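Local coordinates for protein endoglucanase (Clostridium thermocellum, PDB 2YIK) that probably hydrolyses beta-1,4-glucosidic bonds of cellulose, as a family 9 glycoside hydrolase of the cellulose-degrading machinery, at residues Phe343-Lys348 with Lys353-Gln358; Ile332-Asp337 with Asp360-Ile365; Phe114-Asp119 with Gly271-Ser276. One frame throughout, in Å; residues are numbered along the deposited sequence.

Contact 1. Residues Phe343-Lys348 with Lys353-Gln358; sequences FEDRYK and KNQWEQ. With CA (calcium ion), chain B.
Lys-348 reaches from helix 342-350 across the loop that follows it, and its ammonium group is held by the backbone of that loop. CG and CD run straight out from the helix, then the chain turns at chi3 (-124°). This bend lays Lys-348 CD 3.3 Å from Asn-354 O and brings Lys-348 NZ to Gln-355 O at 2.7 Å, where it meets the oxygen from above the carbonyl plane. Glu-357 O is also near, though its position is less certain. Three residues back, Asp-345 OD1 forms a salt bridge with Lys-348 NZ at 3.2 Å, a weak hydrogen bond that probably helps balance the charge of this buried lysine. Gln-355 bends at chi2 (-68°) and returns to the helix: its NE2 donates to Asp-345 O at 3.1 Å, almost straight, on a lone pair and in the plane of its own amide. That bond fixes the rotation of the amide and leaves Gln-355 OE1 beside Asp-345 CG at 3.3 Å, with the two flat groups steeply inclined and the side chains crossing at about a right angle. At the other end, Lys-353 N donates to Lys-348 O at 2.9 Å as the chain doubles back. The curled tail of Lys-353 brings its NZ to Tyr-347 OH at 3.0 Å, obliquely to the ring; Ser-351 OG also binds that NZ, while Tyr-347 OH bonds to Tyr-306 O. The loop doubling back after helix 342-350, with its type I beta turn from Asn-354 to Glu-357, joins consecutive helices of the glycoside hydrolase family 9 domain beside the calcium site of Glu-344.

Contact 2. Residues Ile332-Asp337 with Asp360-Ile365; sequences INDLYD and DFWKPI. With CA (calcium ion), chain B.
Trp-362 NE1 donates to Asp-334 OD2 at 2.7 Å, a nearly straight bond (171°) that ties helix 322-336 to the entry of helix 363-373 in the mainly helical family 9 domain, whose fold is an (alpha/alpha)6 barrel. The carboxylate oxygen lies at the edge of the indole, close to its plane, and receives the N-H on its syn side, though well out of the carboxylate plane. Carboxylate and ring are turned 39° against each other. His-410 and Tyr-406 meet the same indole edge-to-face, so its position is set by more than the one bond. Just before it, Asp-360 OD1 accepts from Trp-362 N at 3.0 Å, a capping bond, in an Asx turn, at the type I beta turn Asp-360 to Lys-363 that leads into the helix. Phe-361 reaches helix 322-336 at Asn-333. Phe-361 CD2 rests on Asn-333 CB at 3.6 Å, the contact being oblique to the ring, and the two side chains cross at about a right angle. With CG trans to its own nitrogen (chi1 178°), Asn-333 extends past this ring to the calcium ion. The model places Asn-333 ND2 at 2.5 Å from the calcium ion; an amide oxygen is the expected ligand, so the two ends of this amide are probably exchanged, and the water bonds assigned to OD1 are doubtful. Asp-337, which has left helical backbone angles, binds calcium doubly, through its backbone O and OD2; Ser-340 and Glu-344 also belong to the site. Water 1 sits 2.6 Å from the calcium, and water 2 accepts from Phe-361 N at 3.1 Å.

Contact 3. Residues Phe114-Asp119 with Gly271-Ser276; sequences FHDAGD and GYYGSS. With ZN (zinc ion), chain E.
Two irregular loops face each other with a wide gap between their backbones, the nearest CA atoms being those of Asp-116 and Tyr-272 at 10.6 Å, and the gap is bridged by two side chains, a short aspartate and a long tyrosine. The loop 114-119 carries the sequence Asp-Ala-Gly-Asp, a signature of the active-site region in glycoside hydrolase family 9; consistent with this, the side chain of Asp-116 lies about 10 Å from that of His-451, a predicted active-site residue. Asp-116 and Tyr-273 reach out from opposite directions. Asp-116 is extended, CG being trans to its nitrogen (chi1 179°), and so carries its carboxylate straight toward the other loop. Tyr-273 OH donates to Asp-116 OD2 at 2.5 Å, a distance so short that it may partly reflect coordinate error and need not mean special strength. OD2 lies at the ring edge, near the ring plane, and the carboxylate stands nearly upright to the ring, at 80°. Pro-126 of helix 124-140 touches both side chains, and Trp-318 meets the tyrosine ring edge-to-face. The loop holding the aspartate is braced from several directions: the backbone of Asp-116 bonds to that of Ile-499, and Gly-118 O accepts from Arg-453 NH1. Inside the loop, Asp-119 folds back (chi1 66°) so that its OD1 accepts from Ala-117 N at 2.9 Å. One residue before Asp-116, His-115 turns to a zinc site completed by Cys-56, Cys-72 and His-73, where His-115 NE2 binds the zinc ion at 2.2 Å.

How the contacts relate
Along the chain, contact 3 comes first: the loop 114-119, which supplies one zinc ligand, is joined to 271-276, closing a long excursion of 151 intervening residues, more than half of them helical. It is complete before the other two begin. Contact 2 then closes a shorter loop, from the end of helix 322-336 to the start of helix 363-373, and contact 1 lies wholly within it, folding helix 342-350 against the segment that follows. Contacts 1 and 2 share one calcium ion and water 1, and touch through Phe-343 N and Asp-337 OD2. Contact 3 stands apart, its centre about 32 Å from that of contact 2, on the opposite side of the chain's centre.

Contact 1. Residues Phe343-Lys348 with Lys353-Gln358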
loop_
_atom_site.group_PDB
_atom_site.type_symbol
_atom_site.label_atom_id
_atom_site.label_comp_id
_atom_site.label_asym_id
_atom_site.label_seq_id
_atom_site.Cartn_x
_atom_site.Cartn_y
_atom_site.Cartn_z
ATOM N N PHE A 343 20.352 21.152 2.627
ATOM C CA PHE A 343 19.612 20.150 1.862
ATOM C C PHE A 343 18.985 20.768 0.612
ATOM O O PHE A 343 19.018 20.176 -0.465
ATOM C CB PHE A 343 18.520 19.501 2.728
ATOM C CG PHE A 343 19.037 18.511 3.753
ATOM C CD1 PHE A 343 20.394 18.445 4.078
ATOM C CD2 PHE A 343 18.148 17.667 4.422
ATOM C CE1 PHE A 343 20.856 17.554 5.060
ATOM C CE2 PHE A 343 18.596 16.775 5.403
ATOM C CZ PHE A 343 19.952 16.717 5.723
ATOM N N GLU A 344 18.417 21.961 0.755
ATOM C CA GLU A 344 17.797 22.633 -0.381
ATOM C C GLU A 344 18.817 22.915 -1.482
ATOM O O GLU A 344 18.561 22.664 -2.662
ATOM C CB GLU A 344 17.142 23.956 0.043
ATOM C CG GLU A 344 15.905 23.808 0.909
ATOM C CD GLU A 344 16.248 23.557 2.351
ATOM O OE1 GLU A 344 17.450 23.361 2.649
ATOM O OE2 GLU A 344 15.322 23.547 3.183
ATOM N N ASP A 345 19.974 23.443 -1.097
ATOM C CA ASP A 345 21.004 23.755 -2.071
ATOM C C ASP A 345 21.617 22.504 -2.683
ATOM O O ASP A 345 22.013 22.519 -3.847
ATOM C CB ASP A 345 22.079 24.644 -1.443
ATOM C CG ASP A 345 21.552 26.022 -1.107
ATOM O OD1 ASP A 345 20.492 26.399 -1.660
ATOM O OD2 ASP A 345 22.195 26.734 -0.301
ATOM N N ARG A 346 21.696 21.428 -1.906
ATOM C CA ARG A 346 22.227 20.165 -2.415
ATOM C C ARG A 346 21.234 19.622 -3.441
ATOM O O ARG A 346 21.621 19.106 -4.497
ATOM C CB ARG A 346 22.408 19.148 -1.279
ATOM C CG ARG A 346 23.732 19.269 -0.507
ATOM C CD ARG A 346 23.749 18.348 0.717
ATOM N NE ARG A 346 23.653 16.926 0.376
ATOM C CZ ARG A 346 23.407 15.958 1.258
ATOM N NH1 ARG A 346 23.230 16.255 2.539
ATOM N NH2 ARG A 346 23.335 14.690 0.862
ATOM N N TYR A 347 19.946 19.740 -3.133
ATOM C CA TYR A 347 18.929 19.260 -4.059
ATOM C C TYR A 347 18.961 20.048 -5.375
ATOM O O TYR A 347 18.842 19.468 -6.456
ATOM C CB TYR A 347 17.534 19.342 -3.437
ATOM C CG TYR A 347 16.451 19.074 -4.461
ATOM C CD1 TYR A 347 16.413 17.869 -5.164
ATOM C CD2 TYR A 347 15.522 20.061 -4.793
ATOM C CE1 TYR A 347 15.483 17.655 -6.180
ATOM C CE2 TYR A 347 14.586 19.859 -5.807
ATOM C CZ TYR A 347 14.575 18.654 -6.498
ATOM O OH TYR A 347 13.668 18.463 -7.510
ATOM N N LYS A 348 19.119 21.365 -5.290
ATOM C CA LYS A 348 19.178 22.180 -6.501
ATOM C C LYS A 348 20.365 21.761 -7.366
ATOM O O LYS A 348 20.237 21.633 -8.585
ATOM C CB LYS A 348 19.287 23.660 -6.150
ATOM C CG LYS A 348 18.026 24.234 -5.539
ATOM C CD LYS A 348 18.222 25.693 -5.172
ATOM C CE LYS A 348 17.925 25.930 -3.710
ATOM N NZ LYS A 348 17.987 27.361 -3.330
ATOM N N LYS A 353 19.076 22.887 -10.924
ATOM C CA LYS A 353 18.210 24.041 -10.810
ATOM C C LYS A 353 19.196 25.133 -10.409
ATOM O O LYS A 353 20.283 24.831 -9.904
ATOM C CB LYS A 353 17.202 23.855 -9.674
ATOM C CG LYS A 353 16.104 22.847 -9.944
ATOM C CD LYS A 353 15.182 22.713 -8.740
ATOM C CE LYS A 353 13.968 21.857 -9.070
ATOM N NZ LYS A 353 14.375 20.530 -9.597
ATOM N N ASN A 354 18.835 26.392 -10.634
ATOM C CA ASN A 354 19.704 27.501 -10.252
ATOM C C ASN A 354 19.689 27.572 -8.724
ATOM O O ASN A 354 18.681 27.248 -8.102
ATOM C CB ASN A 354 19.177 28.807 -10.851
ATOM C CG ASN A 354 19.203 28.804 -12.374
ATOM O OD1 ASN A 354 18.258 29.250 -13.018
ATOM N ND2 ASN A 354 20.288 28.305 -12.952
ATOM N N GLN A 355 20.802 27.984 -8.123
ATOM C CA GLN A 355 20.884 28.071 -6.668
ATOM C C GLN A 355 19.888 29.057 -6.079
ATOM O O GLN A 355 19.539 28.971 -4.899
ATOM C CB GLN A 355 22.301 28.459 -6.235
ATOM C CG GLN A 355 23.277 27.295 -6.251
ATOM C CD GLN A 355 22.953 26.258 -5.189
ATOM O OE1 GLN A 355 22.963 26.555 -3.994
ATOM N NE2 GLN A 355 22.660 25.037 -5.623
ATOM N N TRP A 356 19.420 29.992 -6.897
ATOM C CA TRP A 356 18.470 30.978 -6.406
ATOM C C TRP A 356 17.019 30.561 -6.578
ATOM O O TRP A 356 16.118 31.308 -6.214
ATOM C CB TRP A 356 18.718 32.340 -7.069
ATOM C CG TRP A 356 18.637 32.325 -8.559
ATOM C CD1 TRP A 356 17.535 32.578 -9.327
ATOM C CD2 TRP A 356 19.717 32.073 -9.469
ATOM N NE1 TRP A 356 17.866 32.504 -10.661
ATOM C CE2 TRP A 356 19.187 32.197 -10.774
ATOM C CE3 TRP A 356 21.067 31.754 -9.304
ATOM C CZ2 TRP A 356 19.986 32.017 -11.915
ATOM C CZ3 TRP A 356 21.851 31.577 -10.434
ATOM C CH2 TRP A 356 21.307 31.708 -11.726
ATOM N N GLU A 357 16.777 29.376 -7.136
ATOM C CA GLU A 357 15.396 28.925 -7.271
ATOM C C GLU A 357 14.896 28.645 -5.851
ATOM O O GLU A 357 15.654 28.137 -5.023
ATOM C CB GLU A 357 15.301 27.646 -8.110
ATOM C CG GLU A 357 13.912 27.013 -8.030
ATOM C CD GLU A 357 13.596 26.077 -9.184
ATOM O OE1 GLU A 357 14.442 25.937 -10.096
ATOM O OE2 GLU A 357 12.488 25.482 -9.176
ATOM N N GLN A 358 13.641 28.983 -5.555
ATOM C CA GLN A 358 13.123 28.739 -4.213
ATOM C C GLN A 358 12.703 27.283 -4.025
ATOM O O GLN A 358 11.945 26.729 -4.824
ATOM C CB GLN A 358 11.929 29.640 -3.894
ATOM C CG GLN A 358 11.658 29.736 -2.387
ATOM C CD GLN A 358 10.179 29.859 -2.051
ATOM O OE1 GLN A 358 9.448 28.852 -1.984
ATOM N NE2 GLN A 358 9.720 31.097 -1.849
HETATM CA CA CA B . 16.961 23.011 5.241
HETATM O O HOH W 1 14.919 24.321 6.269
#

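Contact 2. Residues Ile332-Asp337 with Asp360-Ile365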
loop_
_atom_site.group_PDB
_atom_site.type_symbol
_atom_site.label_atom_id
_atom_site.label_comp_id
_atom_site.label_asym_id
_atom_site.label_seq_id
_atom_site.Cartn_x
_atom_site.Cartn_y
_atom_site.Cartn_z
ATOM N N ILE A 332 12.502 14.773 6.692
ATOM C CA ILE A 332 13.943 14.586 6.798
ATOM C C ILE A 332 14.598 15.956 6.970
ATOM O O ILE A 332 15.502 16.135 7.790
ATOM C CB ILE A 332 14.487 13.885 5.530
ATOM C CG1 ILE A 332 14.189 12.385 5.618
ATOM C CG2 ILE A 332 15.979 14.167 5.352
ATOM C CD1 ILE A 332 14.432 11.635 4.334
ATOM N N ASN A 333 14.121 16.926 6.198
ATOM C CA ASN A 333 14.656 18.269 6.276
ATOM C C ASN A 333 14.380 18.899 7.635
ATOM O O ASN A 333 15.244 19.573 8.192
ATOM C CB ASN A 333 14.060 19.161 5.193
ATOM C CG ASN A 333 14.561 20.578 5.295
ATOM O OD1 ASN A 333 13.825 21.497 5.660
ATOM N ND2 ASN A 333 15.832 20.756 4.995
ATOM N N ASP A 334 13.175 18.687 8.157
ATOM C CA ASP A 334 12.798 19.244 9.454
ATOM C C ASP A 334 13.646 18.652 10.569
ATOM O O ASP A 334 14.070 19.354 11.483
ATOM C CB ASP A 334 11.322 18.965 9.767
ATOM C CG ASP A 334 10.367 19.830 8.951
ATOM O OD1 ASP A 334 10.807 20.840 8.360
ATOM O OD2 ASP A 334 9.159 19.501 8.923
ATOM N N LEU A 335 13.885 17.351 10.469
ATOM C CA LEU A 335 14.653 16.592 11.445
ATOM C C LEU A 335 16.148 16.915 11.505
ATOM O O LEU A 335 16.721 17.084 12.585
ATOM C CB LEU A 335 14.500 15.103 11.126
ATOM C CG LEU A 335 13.942 14.071 12.103
ATOM C CD1 LEU A 335 12.901 14.673 13.026
ATOM C CD2 LEU A 335 13.358 12.931 11.275
ATOM N N TYR A 336 16.761 17.008 10.330
ATOM C CA TYR A 336 18.193 17.206 10.216
ATOM C C TYR A 336 18.747 18.479 9.591
ATOM O O TYR A 336 19.949 18.709 9.657
ATOM C CB TYR A 336 18.765 16.005 9.463
ATOM C CG TYR A 336 18.399 14.690 10.102
ATOM C CD1 TYR A 336 18.929 14.333 11.339
ATOM C CD2 TYR A 336 17.499 13.813 9.491
ATOM C CE1 TYR A 336 18.579 13.139 11.960
ATOM C CE2 TYR A 336 17.140 12.606 10.106
ATOM C CZ TYR A 336 17.690 12.277 11.343
ATOM O OH TYR A 336 17.370 11.081 11.958
ATOM N N ASP A 337 17.906 19.307 8.988
ATOM C CA ASP A 337 18.409 20.515 8.347
ATOM C C ASP A 337 17.413 21.677 8.451
ATOM O O ASP A 337 17.373 22.548 7.605
ATOM C CB ASP A 337 18.713 20.185 6.882
ATOM C CG ASP A 337 19.569 21.234 6.199
ATOM O OD1 ASP A 337 20.613 21.628 6.761
ATOM O OD2 ASP A 337 19.204 21.648 5.081
ATOM N N ASP A 360 11.361 24.715 -0.892
ATOM C CA ASP A 360 10.866 24.515 0.462
ATOM C C ASP A 360 10.241 23.135 0.364
ATOM O O ASP A 360 9.222 22.947 -0.305
ATOM C CB ASP A 360 9.823 25.575 0.841
ATOM C CG ASP A 360 9.198 25.329 2.218
ATOM O OD1 ASP A 360 9.136 24.167 2.675
ATOM O OD2 ASP A 360 8.742 26.307 2.848
ATOM N N PHE A 361 10.864 22.167 1.021
ATOM C CA PHE A 361 10.394 20.794 0.952
ATOM C C PHE A 361 8.913 20.549 1.245
ATOM O O PHE A 361 8.328 19.641 0.668
ATOM C CB PHE A 361 11.313 19.897 1.795
ATOM C CG PHE A 361 12.678 19.690 1.168
ATOM C CD1 PHE A 361 12.808 18.976 -0.021
ATOM C CD2 PHE A 361 13.821 20.264 1.730
ATOM C CE1 PHE A 361 14.051 18.839 -0.647
ATOM C CE2 PHE A 361 15.072 20.132 1.110
ATOM C CZ PHE A 361 15.183 19.418 -0.080
ATOM N N TRP A 362 8.297 21.357 2.104
ATOM C CA TRP A 362 6.868 21.189 2.389
ATOM C C TRP A 362 5.962 21.905 1.376
ATOM O O TRP A 362 4.771 21.598 1.279
ATOM C CB TRP A 362 6.516 21.706 3.788
ATOM C CG TRP A 362 6.763 20.734 4.901
ATOM C CD1 TRP A 362 7.595 20.913 5.969
ATOM C CD2 TRP A 362 6.157 19.442 5.078
ATOM N NE1 TRP A 362 7.547 19.817 6.797
ATOM C CE2 TRP A 362 6.673 18.894 6.273
ATOM C CE3 TRP A 362 5.233 18.685 4.337
ATOM C CZ2 TRP A 362 6.298 17.637 6.756
ATOM C CZ3 TRP A 362 4.856 17.427 4.815
ATOM C CH2 TRP A 362 5.392 16.918 6.013
ATOM N N LYS A 363 6.518 22.855 0.625
ATOM C CA LYS A 363 5.735 23.630 -0.335
ATOM C C LYS A 363 4.983 22.794 -1.372
ATOM O O LYS A 363 3.814 23.061 -1.651
ATOM C CB LYS A 363 6.626 24.679 -1.025
ATOM C CG LYS A 363 5.885 25.648 -1.936
ATOM C CD LYS A 363 4.699 26.288 -1.227
ATOM C CE LYS A 363 4.077 27.414 -2.053
ATOM N NZ LYS A 363 2.974 28.062 -1.286
ATOM N N PRO A 364 5.628 21.769 -1.954
ATOM C CA PRO A 364 4.881 20.984 -2.941
ATOM C C PRO A 364 3.625 20.330 -2.362
ATOM O O PRO A 364 2.619 20.170 -3.058
ATOM C CB PRO A 364 5.906 19.955 -3.407
ATOM C CG PRO A 364 7.199 20.704 -3.286
ATOM C CD PRO A 364 7.047 21.372 -1.936
ATOM N N ILE A 365 3.687 19.951 -1.088
ATOM C CA ILE A 365 2.549 19.321 -0.437
ATOM C C ILE A 365 1.534 20.373 0.006
ATOM O O ILE A 365 0.336 20.101 0.067
ATOM C CB ILE A 365 3.018 18.449 0.762
ATOM C CG1 ILE A 365 3.536 17.098 0.242
ATOM C CG2 ILE A 365 1.889 18.269 1.773
ATOM C CD1 ILE A 365 2.482 16.274 -0.488
HETATM CA CA CA B . 16.961 23.011 5.241
HETATM O O HOH W 2 12.681 23.450 3.114
HETATM O O HOH W 1 14.919 24.321 6.269
#

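Contact 3. Residues Phe114-Asp119 with Gly271-Ser276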
loop_
_atom_site.group_PDB
_atom_site.type_symbol
_atom_site.label_atom_id
_atom_site.label_comp_id
_atom_site.label_asym_id
_atom_site.label_seq_id
_atom_site.Cartn_x
_atom_site.Cartn_y
_atom_site.Cartn_z
ATOM N N PHE A 114 -0.912 -10.874 0.454
ATOM C CA PHE A 114 -2.337 -10.613 0.306
ATOM C C PHE A 114 -2.849 -10.640 -1.127
ATOM O O PHE A 114 -2.124 -10.265 -2.047
ATOM C CB PHE A 114 -2.644 -9.228 0.890
ATOM C CG PHE A 114 -2.265 -9.075 2.343
ATOM C CD1 PHE A 114 -0.938 -8.885 2.715
ATOM C CD2 PHE A 114 -3.241 -9.110 3.336
ATOM C CE1 PHE A 114 -0.587 -8.732 4.057
ATOM C CE2 PHE A 114 -2.905 -8.959 4.682
ATOM C CZ PHE A 114 -1.575 -8.768 5.045
ATOM N N HIS A 115 -4.097 -11.087 -1.300
ATOM C CA HIS A 115 -4.747 -11.096 -2.611
ATOM C C HIS A 115 -4.854 -9.618 -2.917
ATOM O O HIS A 115 -4.954 -8.789 -2.022
ATOM C CB HIS A 115 -6.155 -11.674 -2.543
ATOM C CG HIS A 115 -6.206 -13.089 -2.085
ATOM N ND1 HIS A 115 -7.139 -13.537 -1.174
ATOM C CD2 HIS A 115 -5.462 -14.168 -2.421
ATOM C CE1 HIS A 115 -6.968 -14.827 -0.971
ATOM N NE2 HIS A 115 -5.955 -15.237 -1.716
ATOM N N ASP A 116 -4.895 -9.262 -4.176
ATOM C CA ASP A 116 -4.899 -7.843 -4.481
ATOM C C ASP A 116 -6.165 -7.054 -4.265
ATOM O O ASP A 116 -6.170 -6.012 -3.572
ATOM C CB ASP A 116 -4.510 -7.621 -5.928
ATOM C CG ASP A 116 -4.515 -6.129 -6.329
ATOM O OD1 ASP A 116 -3.598 -5.387 -5.900
ATOM O OD2 ASP A 116 -5.425 -5.705 -7.077
ATOM N N ALA A 117 -7.278 -7.563 -4.751
ATOM C CA ALA A 117 -8.477 -6.802 -4.696
ATOM C C ALA A 117 -9.663 -7.691 -4.283
ATOM O O ALA A 117 -9.812 -7.931 -3.080
ATOM C CB ALA A 117 -8.667 -6.227 -6.145
ATOM N N GLY A 118 -10.601 -8.023 -5.187
ATOM C CA GLY A 118 -11.730 -8.883 -4.835
ATOM C C GLY A 118 -11.360 -10.225 -5.479
ATOM O O GLY A 118 -12.069 -11.243 -5.345
ATOM N N ASP A 119 -10.248 -10.178 -6.242
ATOM C CA ASP A 119 -9.628 -11.305 -7.005
ATOM C C ASP A 119 -8.574 -11.995 -6.110
ATOM O O ASP A 119 -8.519 -11.686 -4.907
ATOM C CB ASP A 119 -9.028 -10.801 -8.368
ATOM C CG ASP A 119 -7.829 -9.821 -8.218
ATOM O OD1 ASP A 119 -7.607 -9.151 -7.169
ATOM O OD2 ASP A 119 -7.087 -9.756 -9.206
ATOM N N GLY A 271 -2.718 -5.707 -18.287
ATOM C CA GLY A 271 -3.342 -4.431 -18.242
ATOM C C GLY A 271 -3.920 -4.082 -16.892
ATOM O O GLY A 271 -4.584 -3.047 -16.735
ATOM N N TYR A 272 -3.656 -4.918 -15.898
ATOM C CA TYR A 272 -4.210 -4.725 -14.567
ATOM C C TYR A 272 -3.537 -3.626 -13.763
ATOM O O TYR A 272 -4.208 -2.847 -13.083
ATOM C CB TYR A 272 -4.172 -6.066 -13.828
ATOM C CG TYR A 272 -4.846 -7.163 -14.619
ATOM C CD1 TYR A 272 -6.233 -7.191 -14.759
ATOM C CD2 TYR A 272 -4.096 -8.120 -15.307
ATOM C CE1 TYR A 272 -6.863 -8.132 -15.569
ATOM C CE2 TYR A 272 -4.714 -9.068 -16.122
ATOM C CZ TYR A 272 -6.100 -9.065 -16.249
ATOM O OH TYR A 272 -6.731 -9.977 -17.068
ATOM N N TYR A 273 -2.213 -3.567 -13.846
ATOM C CA TYR A 273 -1.446 -2.546 -13.146
ATOM C C TYR A 273 -0.330 -2.018 -14.039
ATOM O O TYR A 273 0.822 -2.443 -13.942
ATOM C CB TYR A 273 -0.884 -3.099 -11.828
ATOM C CG TYR A 273 -1.940 -3.202 -10.752
ATOM C CD1 TYR A 273 -2.351 -2.073 -10.037
ATOM C CD2 TYR A 273 -2.594 -4.408 -10.509
ATOM C CE1 TYR A 273 -3.398 -2.142 -9.112
ATOM C CE2 TYR A 273 -3.641 -4.489 -9.592
ATOM C CZ TYR A 273 -4.038 -3.352 -8.897
ATOM O OH TYR A 273 -5.085 -3.438 -8.007
ATOM N N GLY A 274 -0.706 -1.097 -14.926
ATOM C CA GLY A 274 0.233 -0.482 -15.846
ATOM C C GLY A 274 1.003 0.604 -15.125
ATOM O O GLY A 274 0.434 1.608 -14.706
ATOM N N SER A 275 2.308 0.408 -14.994
ATOM C CA SER A 275 3.171 1.352 -14.282
ATOM C C SER A 275 3.684 2.507 -15.133
ATOM O O SER A 275 4.286 2.289 -16.181
ATOM C CB SER A 275 4.362 0.593 -13.681
ATOM O OG SER A 275 5.210 1.454 -12.943
ATOM N N SER A 276 3.460 3.732 -14.666
ATOM C CA SER A 276 3.907 4.924 -15.388
ATOM C C SER A 276 5.413 5.148 -15.284
ATOM O O SER A 276 6.073 5.397 -16.289
ATOM C CB SER A 276 3.189 6.164 -14.864
ATOM O OG SER A 276 1.795 6.031 -15.044
HETATM ZN ZN ZN E . -4.655 -17.061 -1.495
#